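PDB 4YYF: beta-N-acetylhexosaminidase from Mycobacterium smegmatis, which probably hydrolyses terminal non-reducing N-acetyl-D-hexosamine residues from N-acetyl-beta-D-hexosaminides, as a member of glycoside hydrolase family 3. Local coordinates for residues G176-P179 with A180-T183; A186-Y189 with A190-L193. The protein carries 1 engineered substitution. All coordinates share one frame; numbering follows the deposited sequence.

Contact 1 of 2, residues G176-P179 with A180-T183; sequences GSDP and AVVT
Asp-178 caps the N-terminus of helix 179-196 by accepting from the amide of Ala-180. In this N-cap bond Asp-178 OD1 lies 2.9 Å from Ala-180 N, and the amide meets the oxygen from above the carboxylate plane, 38° out of it. A chi1 of -177° sets the carboxylate beside the residue's own carbonyl carbon and swings it forward to the second helical residue, where an amide with no earlier carbonyl in the helix would otherwise lack an acceptor. A negative charge at this end would also interact favourably with the helix dipole. Backbone bonds take over at once: Val-182 N donates to Asp-178 O at 3.0 Å, closing the first turn.

Pro-179, the first helical residue, has no N-H to be satisfied, and its carbonyl serves two donors of one residue. Thr-183 N reaches Pro-179 O at 2.9 Å, and the hydroxyl OG1 of Thr-183 donates to Pro-179 O, also at 2.9 Å, from the opposite face of the carbonyl plane. A chi1 of -58° places OG1 beside the threonine's backbone N, within range of the same oxygen.

Van der Waals contacts surround these bonds. Val-181 CG2 rests against Asp-178 CB at 3.7 Å, the two side chains crossing at about a right angle. The other two set methyls against oxygens: Ala-180 CB sits 3.4 Å from Asp-178 OD1, and Val-182 CG2 touches Gly-176 O at 3.6 Å.

The cap lies at the protein surface, where the loop that follows strand 153-154 enters helix 179-196. Val-182 meets both Val-159 and Val-161 of that loop and Pro-235 of helix 234-239; on the same helix Pro-179 touches Val-234, and Thr-183 touches Pro-235 and Thr-238.

Contact 2 of 2, residues A186-Y189 with A190-L193; sequences AGAY and ARGL
Leu-193 packs one turn on from Tyr-189, its CD1 methyl lying at the edge of the tyrosine ring, near the ring plane, 4.0 Å from Tyr-189 CD1. A chi1 of -155° places the tyrosine CG beside the carbonyl carbon, and the ring edge at CD1 and CE1 faces the Leu-193 branch. Leu-193 CG also comes within 3.5 Å of Tyr-189 O. This side is tightly enclosed: Val-135 and Ala-139 of helix 132-148 touch the ring, Met-146 of the same helix meets Leu-193, and the phenol OH is hydrogen-bonded to Gln-120 OE1. Ala-190 CB stands 3.4 Å from Ala-186 O, and Ala-190 meets Pro-157 and Pro-200.

Arg-191 marks the solvent side. Its CB lies 3.3 Å from Gly-187 O, but the chain bends at chi3 (43°) and brings NH2 only loosely past Ala-188 CB, at 4.3 Å. Tyr-136 of helix 132-148 touches this arginine as well.

Four successive i to i+4 bonds, from Ala-190 N to Ala-186 O (2.8 Å) through Leu-193 N to Tyr-189 O (3.1 Å), define a regular alpha-helix, here an outer helix of the TIM-barrel fold of family 3 glycosidases, leading into strand 199-205.

Contacts 1 and 2 follow each other along helix 179-196, their centres about 14 Å apart. Contact 1 belongs to the surface, where the helix starts, and its chemistry is correspondingly polar: side-chain oxygens supplement the main-chain bonds of the first turn. Contact 2 is mid-helix and largely buried; there the main chain satisfies itself, and the side chains contribute mainly apolar packing, with one exposed arginine. The helices they meet differ, though Val-159 of the preceding loop touches both. Pro-179, Val-182 and Thr-183 face helix 234-239, whereas residues of 186-193 lie against helix 132-148 and strand 199-205. Pro-157 touches Ala-186 and Ala-190, and Val-159 touches Ala-186.

Contact 1 of 2, residues G176-P179 with A180-T183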
# COMPACT_ATOMS: atom_id res chain seq x y z
N GLY A 176 10.70 -16.10 1.89
CA GLY A 176 11.30 -17.30 1.33
C GLY A 176 11.09 -17.52 -0.15
O GLY A 176 10.42 -16.74 -0.83
N SER A 177 11.70 -18.59 -0.65
CA SER A 177 11.62 -18.95 -2.06
C SER A 177 10.53 -19.98 -2.29
O SER A 177 10.22 -20.35 -3.42
CB SER A 177 12.96 -19.54 -2.53
OG SER A 177 13.36 -20.60 -1.67
N ASP A 178 9.95 -20.46 -1.19
CA ASP A 178 8.88 -21.45 -1.25
C ASP A 178 7.57 -20.74 -0.92
O ASP A 178 7.42 -20.20 0.17
CB ASP A 178 9.17 -22.57 -0.24
CG ASP A 178 8.14 -23.70 -0.28
OD1 ASP A 178 7.00 -23.48 -0.73
OD2 ASP A 178 8.48 -24.82 0.16
N PRO A 179 6.61 -20.74 -1.86
CA PRO A 179 5.35 -20.02 -1.64
C PRO A 179 4.62 -20.51 -0.40
O PRO A 179 3.90 -19.74 0.22
CB PRO A 179 4.51 -20.38 -2.88
CG PRO A 179 5.48 -20.88 -3.90
CD PRO A 179 6.62 -21.49 -3.13
N ALA A 180 4.79 -21.78 -0.03
CA ALA A 180 4.10 -22.32 1.14
C ALA A 180 4.70 -21.73 2.41
O ALA A 180 4.00 -21.48 3.39
CB ALA A 180 4.17 -23.85 1.16
N VAL A 181 6.02 -21.51 2.39
CA VAL A 181 6.70 -20.86 3.50
C VAL A 181 6.28 -19.40 3.61
O VAL A 181 6.02 -18.90 4.71
CB VAL A 181 8.23 -20.97 3.36
CG1 VAL A 181 8.93 -20.13 4.43
CG2 VAL A 181 8.65 -22.42 3.47
N VAL A 182 6.18 -18.71 2.47
CA VAL A 182 5.71 -17.33 2.49
C VAL A 182 4.31 -17.26 3.09
O VAL A 182 4.05 -16.43 3.96
CB VAL A 182 5.73 -16.69 1.08
CG1 VAL A 182 4.99 -15.34 1.10
CG2 VAL A 182 7.17 -16.50 0.61
N THR A 183 3.43 -18.15 2.64
CA THR A 183 2.05 -18.14 3.14
C THR A 183 2.01 -18.29 4.66
O THR A 183 1.33 -17.54 5.35
CB THR A 183 1.23 -19.24 2.49
OG1 THR A 183 1.25 -19.06 1.07
CG2 THR A 183 -0.21 -19.21 3.00

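Contact 2 of 2, residues A186-Y189 with A190-L193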
# COMPACT_ATOMS: atom_id res chain seq x y z
N ALA A 186 4.37 -14.95 6.24
CA ALA A 186 3.73 -13.66 6.00
C ALA A 186 2.31 -13.66 6.59
O ALA A 186 1.83 -12.64 7.09
CB ALA A 186 3.68 -13.33 4.52
N GLY A 187 1.64 -14.81 6.50
CA GLY A 187 0.31 -14.93 7.08
C GLY A 187 0.33 -14.64 8.58
O GLY A 187 -0.54 -13.95 9.11
N ALA A 188 1.35 -15.18 9.25
CA ALA A 188 1.52 -14.96 10.68
C ALA A 188 1.81 -13.50 10.94
O ALA A 188 1.29 -12.92 11.91
CB ALA A 188 2.66 -15.85 11.23
N TYR A 189 2.64 -12.90 10.10
CA TYR A 189 3.03 -11.51 10.30
C TYR A 189 1.80 -10.62 10.11
O TYR A 189 1.57 -9.68 10.88
CB TYR A 189 4.18 -11.08 9.35
CG TYR A 189 4.99 -9.92 9.90
CD1 TYR A 189 4.53 -8.61 9.79
CD2 TYR A 189 6.20 -10.14 10.56
CE1 TYR A 189 5.27 -7.54 10.33
CE2 TYR A 189 6.95 -9.07 11.09
CZ TYR A 189 6.47 -7.78 10.97
OH TYR A 189 7.19 -6.73 11.49
N ALA A 190 1.00 -10.91 9.09
CA ALA A 190 -0.21 -10.11 8.83
C ALA A 190 -1.20 -10.25 9.98
O ALA A 190 -1.84 -9.27 10.38
CB ALA A 190 -0.85 -10.51 7.49
N ARG A 191 -1.30 -11.47 10.51
CA ARG A 191 -2.25 -11.76 11.58
C ARG A 191 -1.87 -10.99 12.85
O ARG A 191 -2.74 -10.50 13.57
CB ARG A 191 -2.32 -13.29 11.81
CG ARG A 191 -3.42 -13.74 12.76
CD ARG A 191 -3.65 -15.26 12.69
NE ARG A 191 -2.39 -16.02 12.63
CZ ARG A 191 -1.79 -16.57 13.68
NH1 ARG A 191 -2.31 -16.46 14.90
NH2 ARG A 191 -0.65 -17.24 13.51
N GLY A 192 -0.56 -10.90 13.11
CA GLY A 192 -0.06 -10.16 14.26
C GLY A 192 -0.37 -8.68 14.16
O GLY A 192 -0.85 -8.07 15.11
N LEU A 193 -0.13 -8.11 12.98
CA LEU A 193 -0.45 -6.70 12.75
C LEU A 193 -1.94 -6.46 12.92
O LEU A 193 -2.36 -5.53 13.61
CB LEU A 193 -0.03 -6.28 11.34
CG LEU A 193 1.47 -6.19 11.05
CD1 LEU A 193 1.68 -5.79 9.59
CD2 LEU A 193 2.18 -5.20 11.98